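PDB 3PGB: amine oxidase from Emericella nidulans, which probably oxidises primary amines to aldehydes with a copper ion and a topaquinone cofactor that is built from one of its own tyrosines. Local coordinates for residues N549-V554 against L688-N693; A587-G592 against Y644-T649; G615-P620 against A718-N723. One frame throughout, in Å; residues are numbered along the deposited sequence.

Contact 1. Residues N549-V554 against L688-N693; sequences NTIELV and LVVWLN. With CA (calcium ion), chain F.
Beside a calcium site in the beta sandwich of the copper amine oxidase catalytic domain, Leu688 of strand 686-698 packs against Asn549 and Ile551 of strand 548-562. The site illustrates how a metal site can be joined to the apolar packing beside it. The Leu688 carbonyl O binds the calcium ion at 2.4 Å, while Asp541, Phe542, Asp543 and Asp687 supply the other protein ligands. Water 1, itself a calcium ligand, donates to Asn549 OD1 at 2.8 Å and accepts from Leu688 N at 3.1 Å, so one water joins metal and both strands. The Asn549 OD1 also accepts from Ile544 N, which ties the amide to the residue directly after the calcium ligand Asp543. The segment axes run 41° apart and approach to only 8.1 Å, and side chains therefore bridge the gap. Leu688 holds CG between its backbone N and carbonyl carbon (chi1 47°), which brings CG within 4.0 Å of Asn549 CB and sends CD2 over the opposing backbone. Further along, Val690 offers a single methyl, CG2, to the CD1 end of Ile551. The nearest apolar approach across the strands is Ile551 CG1 to Leu688 CD2, at 3.7 Å.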
loop_
_atom_site.group_PDB
_atom_site.type_symbol
_atom_site.label_atom_id
_atom_site.label_comp_id
_atom_site.label_asym_id
_atom_site.label_seq_id
_atom_site.Cartn_x
_atom_site.Cartn_y
_atom_site.Cartn_z
ATOM N N ASN A 549 -10.318 -3.314 -27.094
ATOM C CA ASN A 549 -10.618 -3.651 -25.692
ATOM C C ASN A 549 -11.924 -3.037 -25.159
ATOM O O ASN A 549 -12.527 -2.173 -25.805
ATOM C CB ASN A 549 -9.471 -3.191 -24.789
ATOM C CG ASN A 549 -8.157 -3.874 -25.103
ATOM O OD1 ASN A 549 -7.092 -3.393 -24.706
ATOM N ND2 ASN A 549 -8.216 -4.999 -25.813
ATOM N N THR A 550 -12.344 -3.491 -23.972
ATOM C CA THR A 550 -13.493 -2.925 -23.258
ATOM C C THR A 550 -13.210 -2.836 -21.760
ATOM O O THR A 550 -12.536 -3.699 -21.205
ATOM C CB THR A 550 -14.767 -3.782 -23.445
ATOM O OG1 THR A 550 -14.984 -4.040 -24.838
ATOM C CG2 THR A 550 -15.989 -3.072 -22.858
ATOM N N ILE A 551 -13.726 -1.799 -21.106
ATOM C CA ILE A 551 -13.638 -1.693 -19.654
ATOM C C ILE A 551 -14.831 -2.399 -19.030
ATOM O O ILE A 551 -15.968 -2.110 -19.383
ATOM C CB ILE A 551 -13.635 -0.236 -19.170
ATOM C CG1 ILE A 551 -12.392 0.505 -19.678
ATOM C CG2 ILE A 551 -13.716 -0.188 -17.654
ATOM C CD1 ILE A 551 -11.077 -0.169 -19.366
ATOM N N GLU A 552 -14.572 -3.332 -18.119
ATOM C CA GLU A 552 -15.640 -4.007 -17.393
ATOM C C GLU A 552 -15.528 -3.636 -15.929
ATOM O O GLU A 552 -14.432 -3.653 -15.365
ATOM C CB GLU A 552 -15.565 -5.523 -17.546
ATOM C CG GLU A 552 -16.784 -6.238 -16.954
ATOM C CD GLU A 552 -16.752 -7.748 -17.129
ATOM O OE1 GLU A 552 -17.826 -8.387 -17.051
ATOM O OE2 GLU A 552 -15.657 -8.303 -17.343
ATOM N N LEU A 553 -16.665 -3.289 -15.333
ATOM C CA LEU A 553 -16.749 -3.031 -13.904
ATOM C C LEU A 553 -17.366 -4.259 -13.265
ATOM O O LEU A 553 -18.476 -4.663 -13.622
ATOM C CB LEU A 553 -17.598 -1.791 -13.612
ATOM C CG LEU A 553 -17.174 -0.506 -14.330
ATOM C CD1 LEU A 553 -18.165 0.622 -14.046
ATOM C CD2 LEU A 553 -15.763 -0.107 -13.933
ATOM N N VAL A 554 -16.621 -4.878 -12.359
ATOM C CA VAL A 554 -17.106 -6.025 -11.629
ATOM C C VAL A 554 -17.197 -5.584 -10.197
ATOM O O VAL A 554 -16.187 -5.243 -9.577
ATOM C CB VAL A 554 -16.172 -7.225 -11.738
ATOM C CG1 VAL A 554 -16.693 -8.379 -10.880
ATOM C CG2 VAL A 554 -16.043 -7.644 -13.184
ATOM N N LEU A 688 -8.799 1.782 -26.457
ATOM C CA LEU A 688 -9.021 2.718 -25.356
ATOM C C LEU A 688 -7.715 3.063 -24.650
ATOM O O LEU A 688 -6.722 2.334 -24.756
ATOM C CB LEU A 688 -10.062 2.167 -24.366
ATOM C CG LEU A 688 -9.935 0.719 -23.887
ATOM C CD1 LEU A 688 -8.760 0.567 -22.927
ATOM C CD2 LEU A 688 -11.240 0.245 -23.234
ATOM N N VAL A 689 -7.724 4.197 -23.958
ATOM C CA VAL A 689 -6.621 4.613 -23.108
ATOM C C VAL A 689 -7.185 4.847 -21.718
ATOM O O VAL A 689 -8.181 5.556 -21.558
ATOM C CB VAL A 689 -5.986 5.919 -23.611
ATOM C CG1 VAL A 689 -4.834 6.337 -22.706
ATOM C CG2 VAL A 689 -5.515 5.761 -25.026
ATOM N N VAL A 690 -6.566 4.238 -20.713
ATOM C CA VAL A 690 -6.947 4.469 -19.332
ATOM C C VAL A 690 -6.011 5.523 -18.750
ATOM O O VAL A 690 -4.800 5.342 -18.736
ATOM C CB VAL A 690 -6.882 3.180 -18.515
ATOM C CG1 VAL A 690 -7.347 3.430 -17.081
ATOM C CG2 VAL A 690 -7.726 2.105 -19.177
ATOM N N TRP A 691 -6.593 6.634 -18.304
ATOM C CA TRP A 691 -5.857 7.723 -17.673
ATOM C C TRP A 691 -6.047 7.624 -16.156
ATOM O O TRP A 691 -7.165 7.735 -15.665
ATOM C CB TRP A 691 -6.371 9.078 -18.182
ATOM C CG TRP A 691 -6.410 9.203 -19.673
ATOM C CD1 TRP A 691 -7.432 8.842 -20.500
ATOM C CD2 TRP A 691 -5.385 9.733 -20.519
ATOM N NE1 TRP A 691 -7.106 9.109 -21.808
ATOM C CE2 TRP A 691 -5.854 9.657 -21.846
ATOM C CE3 TRP A 691 -4.115 10.264 -20.285
ATOM C CZ2 TRP A 691 -5.097 10.092 -22.935
ATOM C CZ3 TRP A 691 -3.366 10.698 -21.368
ATOM C CH2 TRP A 691 -3.860 10.611 -22.675
ATOM N N LEU A 692 -4.955 7.416 -15.424
ATOM C CA LEU A 692 -5.014 7.160 -13.979
ATOM C C LEU A 692 -4.368 8.272 -13.183
ATOM O O LEU A 692 -3.283 8.740 -13.539
ATOM C CB LEU A 692 -4.282 5.863 -13.640
ATOM C CG LEU A 692 -4.806 4.591 -14.284
ATOM C CD1 LEU A 692 -3.829 3.465 -14.015
ATOM C CD2 LEU A 692 -6.208 4.260 -13.768
ATOM N N ASN A 693 -5.023 8.682 -12.097
ATOM C CA ASN A 693 -4.423 9.610 -11.146
ATOM C C ASN A 693 -3.871 8.891 -9.920
ATOM O O ASN A 693 -4.580 8.126 -9.261
ATOM C CB ASN A 693 -5.430 10.673 -10.699
ATOM C CG ASN A 693 -5.604 11.787 -11.718
ATOM O OD1 ASN A 693 -4.658 12.166 -12.411
ATOM N ND2 ASN A 693 -6.812 12.325 -11.803
HETATM CA CA CA F . -5.395 0.772 -26.018
HETATM O O HOH W 1 -7.316 -0.846 -25.781
#

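Contact 2. Residues A587-G592 against Y644-T649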
loop_
_atom_site.group_PDB
_atom_site.type_symbol
_atom_site.label_atom_id
_atom_site.label_comp_id
_atom_site.label_asym_id
_atom_site.label_seq_id
_atom_site.Cartn_x
_atom_site.Cartn_y
_atom_site.Cartn_z
ATOM N N ALA A 587 -17.497 7.383 -18.786
ATOM C CA ALA A 587 -16.131 6.875 -18.649
ATOM C C ALA A 587 -15.254 7.679 -17.683
ATOM O O ALA A 587 -14.040 7.529 -17.695
ATOM C CB ALA A 587 -15.470 6.803 -20.020
ATOM N N ARG A 588 -15.859 8.518 -16.851
ATOM C CA ARG A 588 -15.113 9.285 -15.858
ATOM C C ARG A 588 -15.635 8.920 -14.474
ATOM O O ARG A 588 -16.711 9.358 -14.065
ATOM C CB ARG A 588 -15.251 10.791 -16.101
ATOM C CG ARG A 588 -14.735 11.251 -17.443
ATOM C CD ARG A 588 -14.855 12.761 -17.600
ATOM N NE ARG A 588 -13.775 13.482 -16.928
ATOM C CZ ARG A 588 -13.698 14.809 -16.828
ATOM N NH1 ARG A 588 -14.639 15.586 -17.357
ATOM N NH2 ARG A 588 -12.671 15.367 -16.194
ATOM N N LEU A 589 -14.860 8.119 -13.752
ATOM C CA LEU A 589 -15.343 7.520 -12.521
ATOM C C LEU A 589 -14.317 7.557 -11.392
ATOM O O LEU A 589 -13.146 7.902 -11.591
ATOM C CB LEU A 589 -15.842 6.087 -12.785
ATOM C CG LEU A 589 -15.264 5.304 -13.969
ATOM C CD1 LEU A 589 -13.761 5.159 -13.833
ATOM C CD2 LEU A 589 -15.920 3.941 -14.067
ATOM N N ASN A 590 -14.796 7.232 -10.197
ATOM C CA ASN A 590 -13.969 7.190 -9.007
ATOM C C ASN A 590 -14.041 5.821 -8.357
ATOM O O ASN A 590 -14.995 5.066 -8.572
ATOM C CB ASN A 590 -14.416 8.276 -8.038
ATOM C CG ASN A 590 -14.151 9.670 -8.579
ATOM O OD1 ASN A 590 -13.079 9.929 -9.113
ATOM N ND2 ASN A 590 -15.121 10.566 -8.448
ATOM N N TRP A 591 -13.014 5.493 -7.578
ATOM C CA TRP A 591 -12.971 4.210 -6.894
ATOM C C TRP A 591 -14.144 4.156 -5.916
ATOM O O TRP A 591 -14.445 5.139 -5.240
ATOM C CB TRP A 591 -11.627 4.012 -6.192
ATOM C CG TRP A 591 -10.454 4.005 -7.144
ATOM C CD1 TRP A 591 -9.505 4.967 -7.266
ATOM C CD2 TRP A 591 -10.128 2.994 -8.106
ATOM N NE1 TRP A 591 -8.601 4.622 -8.240
ATOM C CE2 TRP A 591 -8.960 3.414 -8.772
ATOM C CE3 TRP A 591 -10.706 1.771 -8.467
ATOM C CZ2 TRP A 591 -8.358 2.662 -9.786
ATOM C CZ3 TRP A 591 -10.108 1.020 -9.477
ATOM C CH2 TRP A 591 -8.945 1.473 -10.124
ATOM N N GLY A 592 -14.825 3.018 -5.870
ATOM C CA GLY A 592 -16.095 2.921 -5.156
ATOM C C GLY A 592 -16.030 3.043 -3.641
ATOM O O GLY A 592 -14.954 3.103 -3.041
ATOM N N TYR A 644 -11.112 13.278 -11.602
ATOM C CA TYR A 644 -11.549 11.899 -11.337
ATOM C C TYR A 644 -10.347 10.954 -11.160
ATOM O O TYR A 644 -9.240 11.258 -11.603
ATOM C CB TYR A 644 -12.456 11.380 -12.468
ATOM C CG TYR A 644 -13.714 12.193 -12.688
ATOM C CD1 TYR A 644 -14.944 11.765 -12.192
ATOM C CD2 TYR A 644 -13.676 13.395 -13.401
ATOM C CE1 TYR A 644 -16.101 12.514 -12.391
ATOM C CE2 TYR A 644 -14.824 14.149 -13.600
ATOM C CZ TYR A 644 -16.029 13.705 -13.088
ATOM O OH TYR A 644 -17.168 14.452 -13.285
ATOM N N ASP A 645 -10.574 9.805 -10.523
ATOM C CA ASP A 645 -9.510 8.825 -10.279
ATOM C C ASP A 645 -9.152 8.064 -11.548
ATOM O O ASP A 645 -7.989 7.804 -11.815
ATOM C CB ASP A 645 -9.927 7.794 -9.222
ATOM C CG ASP A 645 -10.366 8.421 -7.914
ATOM O OD1 ASP A 645 -11.234 7.818 -7.241
ATOM O OD2 ASP A 645 -9.854 9.501 -7.560
ATOM N N VAL A 646 -10.171 7.674 -12.305
ATOM C CA VAL A 646 -9.997 6.816 -13.475
ATOM C C VAL A 646 -10.843 7.374 -14.601
ATOM O O VAL A 646 -12.017 7.656 -14.417
ATOM C CB VAL A 646 -10.398 5.351 -13.163
ATOM C CG1 VAL A 646 -10.516 4.523 -14.438
ATOM C CG2 VAL A 646 -9.395 4.722 -12.202
ATOM N N GLN A 647 -10.222 7.548 -15.757
ATOM C CA GLN A 647 -10.852 8.195 -16.891
ATOM C C GLN A 647 -10.445 7.449 -18.158
ATOM O O GLN A 647 -9.263 7.216 -18.398
ATOM C CB GLN A 647 -10.445 9.679 -16.938
ATOM C CG GLN A 647 -10.935 10.470 -15.719
ATOM C CD GLN A 647 -10.435 11.898 -15.673
ATOM O OE1 GLN A 647 -11.130 12.816 -16.097
ATOM N NE2 GLN A 647 -9.229 12.097 -15.143
ATOM N N VAL A 648 -11.428 7.048 -18.950
ATOM C CA VAL A 648 -11.167 6.248 -20.133
ATOM C C VAL A 648 -11.650 6.984 -21.377
ATOM O O VAL A 648 -12.780 7.474 -21.418
ATOM C CB VAL A 648 -11.837 4.867 -20.037
ATOM C CG1 VAL A 648 -11.381 3.990 -21.175
ATOM C CG2 VAL A 648 -11.508 4.213 -18.696
ATOM N N THR A 649 -10.771 7.073 -22.371
ATOM C CA THR A 649 -11.083 7.702 -23.650
ATOM C C THR A 649 -10.617 6.803 -24.774
ATOM O O THR A 649 -9.753 5.939 -24.582
ATOM C CB THR A 649 -10.361 9.050 -23.831
ATOM O OG1 THR A 649 -8.946 8.829 -23.891
ATOM C CG2 THR A 649 -10.687 10.005 -22.693
HETATM O O HOH W 2 -6.319 6.163 -9.929
#
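Arg588 and Gln647 form a non-hydrogen-bonded pair, and their side chains add bonds of their own on this partly exposed face. Gln647 OE1 accepts from Arg588 NE at 2.9 Å and from NH2 at 3.0 Å, a side-on grip on one oxygen with guanidinium and amide planes only 10° apart. Gln647 NE2 is hydrogen-bonded to Trp641 O, which fixes the turn of that amide. Tyr644, also partly exposed, covers one guanidinium face with CE2, its ring inclined 51° to that plane, while Arg588 CB stands almost centrally over the ring, 3.9 Å from the centroid of the Tyr644 ring, in a CH-pi contact.

The other sheet face is more tightly packed. Val646 sends CG1 to Leu589 CD1 and, with CG2 anti to its carbonyl carbon, brings CG2 to Trp591 CZ2 at 3.3 Å; Leu599 closes in from strand 597-603. The Asp645 end is polar and bordered by Phe593 and Asn594 of the second subunit: Asp645 OD1 accepts from Trp591 N at 2.9 Å through its anti lone pair, OD2 is hydrogen-bonded to His626 ND1, and water 2 spans Trp591 NE1 and Asp645 O. Asp645 and Val646 both stand opposite Leu589, whose O accepts from Val646 N at 3.1 Å and only weakly from Asp645 N: a classic beta bulge in an antiparallel strand pair.

Contact 3. Residues G615-P620 against A718-N723; sequences GYRILP and AFTPLN
Tyr616 and Pro721 lean across each other obliquely, although the two residues set out in diverging directions from a non-hydrogen-bonded antiparallel pair. The tyrosine ring folds back over the partner strand: Pro721 CA lies over one ring face, 4.0 Å from the centroid and offset toward the rim, in a CH-pi contact, and Pro721 CD meets Tyr616 CE2 at 3.7 Å. Proline cannot donate a backbone hydrogen bond, and across this pair, a non-hydrogen-bonded one, none is required. At the next such pair, Ile618 and Phe719 instead run side by side in the same direction, Ile618 CG1 lying 4.0 Å from Phe719 CD1.

On the opposite face Arg617 and Thr720 are likewise aligned, with Arg617 CB 3.8 Å from Thr720 CG2. Placing OG1 anti to the backbone N (chi1 -166°) leaves Thr720 CG2 toward Arg617, while OG1 bonds to Thr497. Leu619 brings CD2 to within 4.0 Å of Thr720 CG2, and its CD1 lies over one face of the Arg617 guanidinium. Three reciprocal pairs of backbone bonds hold this register, among them Arg617 N to Thr720 O at 2.8 Å and Thr720 N to Arg617 O at 3.0 Å.

Strand 613-619 sits between strands 597-603 and 714-722. Ile618 and Phe719 face strand 686-698, Phe719 also meets strand 374-389, and His701 of the second subunit bonds to Asn723 N.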
loop_
_atom_site.group_PDB
_atom_site.type_symbol
_atom_site.label_atom_id
_atom_site.label_comp_id
_atom_site.label_asym_id
_atom_site.label_seq_id
_atom_site.Cartn_x
_atom_site.Cartn_y
_atom_site.Cartn_z
ATOM N N GLY A 615 -8.214 -10.206 -19.549
ATOM C CA GLY A 615 -7.863 -8.813 -19.272
ATOM C C GLY A 615 -6.965 -8.592 -18.073
ATOM O O GLY A 615 -6.298 -9.517 -17.608
ATOM N N TYR A 616 -6.946 -7.351 -17.586
ATOM C CA TYR A 616 -6.091 -6.931 -16.468
ATOM C C TYR A 616 -6.874 -6.040 -15.509
ATOM O O TYR A 616 -7.510 -5.080 -15.941
ATOM C CB TYR A 616 -4.878 -6.149 -16.993
ATOM C CG TYR A 616 -3.658 -6.984 -17.309
ATOM C CD1 TYR A 616 -3.597 -7.753 -18.464
ATOM C CD2 TYR A 616 -2.553 -6.987 -16.461
ATOM C CE1 TYR A 616 -2.464 -8.517 -18.765
ATOM C CE2 TYR A 616 -1.420 -7.745 -16.749
ATOM C CZ TYR A 616 -1.384 -8.507 -17.900
ATOM O OH TYR A 616 -0.278 -9.263 -18.189
ATOM N N ARG A 617 -6.837 -6.355 -14.215
ATOM C CA ARG A 617 -7.489 -5.519 -13.207
ATOM C C ARG A 617 -6.585 -4.343 -12.901
ATOM O O ARG A 617 -5.378 -4.513 -12.788
ATOM C CB ARG A 617 -7.810 -6.299 -11.911
ATOM C CG ARG A 617 -7.921 -5.416 -10.650
ATOM C CD ARG A 617 -9.092 -5.754 -9.747
ATOM N NE ARG A 617 -8.778 -6.764 -8.741
ATOM C CZ ARG A 617 -8.895 -6.610 -7.418
ATOM N NH1 ARG A 617 -9.317 -5.468 -6.878
ATOM N NH2 ARG A 617 -8.589 -7.628 -6.617
ATOM N N ILE A 618 -7.178 -3.158 -12.785
ATOM C CA ILE A 618 -6.477 -1.988 -12.284
ATOM C C ILE A 618 -7.006 -1.719 -10.880
ATOM O O ILE A 618 -8.213 -1.587 -10.682
ATOM C CB ILE A 618 -6.704 -0.751 -13.178
ATOM C CG1 ILE A 618 -6.246 -1.038 -14.611
ATOM C CG2 ILE A 618 -5.971 0.454 -12.600
ATOM C CD1 ILE A 618 -6.498 0.091 -15.581
ATOM N N LEU A 619 -6.110 -1.657 -9.903
ATOM C CA LEU A 619 -6.510 -1.397 -8.526
ATOM C C LEU A 619 -5.529 -0.451 -7.844
ATOM O O LEU A 619 -4.329 -0.526 -8.091
ATOM C CB LEU A 619 -6.617 -2.705 -7.733
ATOM C CG LEU A 619 -5.371 -3.584 -7.573
ATOM C CD1 LEU A 619 -5.550 -4.517 -6.397
ATOM C CD2 LEU A 619 -5.069 -4.374 -8.843
ATOM N N PRO A 620 -6.041 0.446 -6.987
ATOM C CA PRO A 620 -5.169 1.314 -6.205
ATOM C C PRO A 620 -4.530 0.541 -5.056
ATOM O O PRO A 620 -5.092 0.468 -3.968
ATOM C CB PRO A 620 -6.126 2.388 -5.682
ATOM C CG PRO A 620 -7.424 1.690 -5.561
ATOM C CD PRO A 620 -7.463 0.667 -6.671
ATOM N N ALA A 718 -1.835 -0.685 -9.379
ATOM C CA ALA A 718 -1.257 -1.938 -9.825
ATOM C C ALA A 718 -2.119 -2.546 -10.921
ATOM O O ALA A 718 -3.343 -2.535 -10.834
ATOM C CB ALA A 718 -1.142 -2.889 -8.669
ATOM N N PHE A 719 -1.469 -3.056 -11.960
ATOM C CA PHE A 719 -2.157 -3.756 -13.036
ATOM C C PHE A 719 -1.822 -5.220 -12.849
ATOM O O PHE A 719 -0.649 -5.578 -12.822
ATOM C CB PHE A 719 -1.689 -3.277 -14.418
ATOM C CG PHE A 719 -1.494 -1.792 -14.524
ATOM C CD1 PHE A 719 -2.361 -0.911 -13.906
ATOM C CD2 PHE A 719 -0.458 -1.270 -15.288
ATOM C CE1 PHE A 719 -2.187 0.458 -14.026
ATOM C CE2 PHE A 719 -0.282 0.100 -15.414
ATOM C CZ PHE A 719 -1.145 0.965 -14.779
ATOM N N THR A 720 -2.844 -6.055 -12.697
ATOM C CA THR A 720 -2.651 -7.481 -12.464
ATOM C C THR A 720 -3.491 -8.295 -13.443
ATOM O O THR A 720 -4.588 -7.880 -13.785
ATOM C CB THR A 720 -3.021 -7.865 -11.013
ATOM O OG1 THR A 720 -2.513 -9.170 -10.720
ATOM C CG2 THR A 720 -4.542 -7.850 -10.790
ATOM N N PRO A 721 -2.977 -9.449 -13.909
ATOM C CA PRO A 721 -3.777 -10.291 -14.793
ATOM C C PRO A 721 -5.104 -10.697 -14.161
ATOM O O PRO A 721 -5.164 -10.934 -12.954
ATOM C CB PRO A 721 -2.889 -11.521 -15.002
ATOM C CG PRO A 721 -1.521 -11.004 -14.859
ATOM C CD PRO A 721 -1.609 -9.978 -13.766
ATOM N N LEU A 722 -6.154 -10.738 -14.973
ATOM C CA LEU A 722 -7.489 -11.089 -14.512
ATOM C C LEU A 722 -8.110 -12.012 -15.557
ATOM O O LEU A 722 -8.398 -11.579 -16.671
ATOM C CB LEU A 722 -8.325 -9.824 -14.317
ATOM C CG LEU A 722 -9.613 -9.936 -13.495
ATOM C CD1 LEU A 722 -10.601 -10.869 -14.164
ATOM C CD2 LEU A 722 -9.321 -10.395 -12.078
ATOM N N ASN A 723 -8.286 -13.282 -15.188
ATOM C CA ASN A 723 -8.715 -14.338 -16.107
ATOM C C ASN A 723 -7.925 -14.370 -17.416
ATOM O O ASN A 723 -8.464 -14.705 -18.465
ATOM C CB ASN A 723 -10.211 -14.213 -16.394
ATOM C CG ASN A 723 -11.055 -14.483 -15.181
ATOM O OD1 ASN A 723 -10.806 -15.428 -14.435
ATOM N ND2 ASN A 723 -12.070 -13.653 -14.973
#

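From the N terminus, strand 548-562 comes first and meets strand 686-698 much later: contact 1 closes a loop with 133 residues between its segments. Contact 2 is nested inside it, joining 587-592 to 644-649. Contact 3 starts at 615-620, within the loops of both, and ends at 718-723, beyond both; it therefore crosses each of them. Strand 686-698 is the common neighbour: it pairs with strand 646-650, where Trp691 N probably bonds to Gln647 O, and its Leu692 packs on Phe719 and Ile618 of contact 3. Trp591 and Pro620 touch between contacts 2 and 3. Together they join the strands beside the calcium site of contact 1, and contacts 2 and 3 both touch the second subunit.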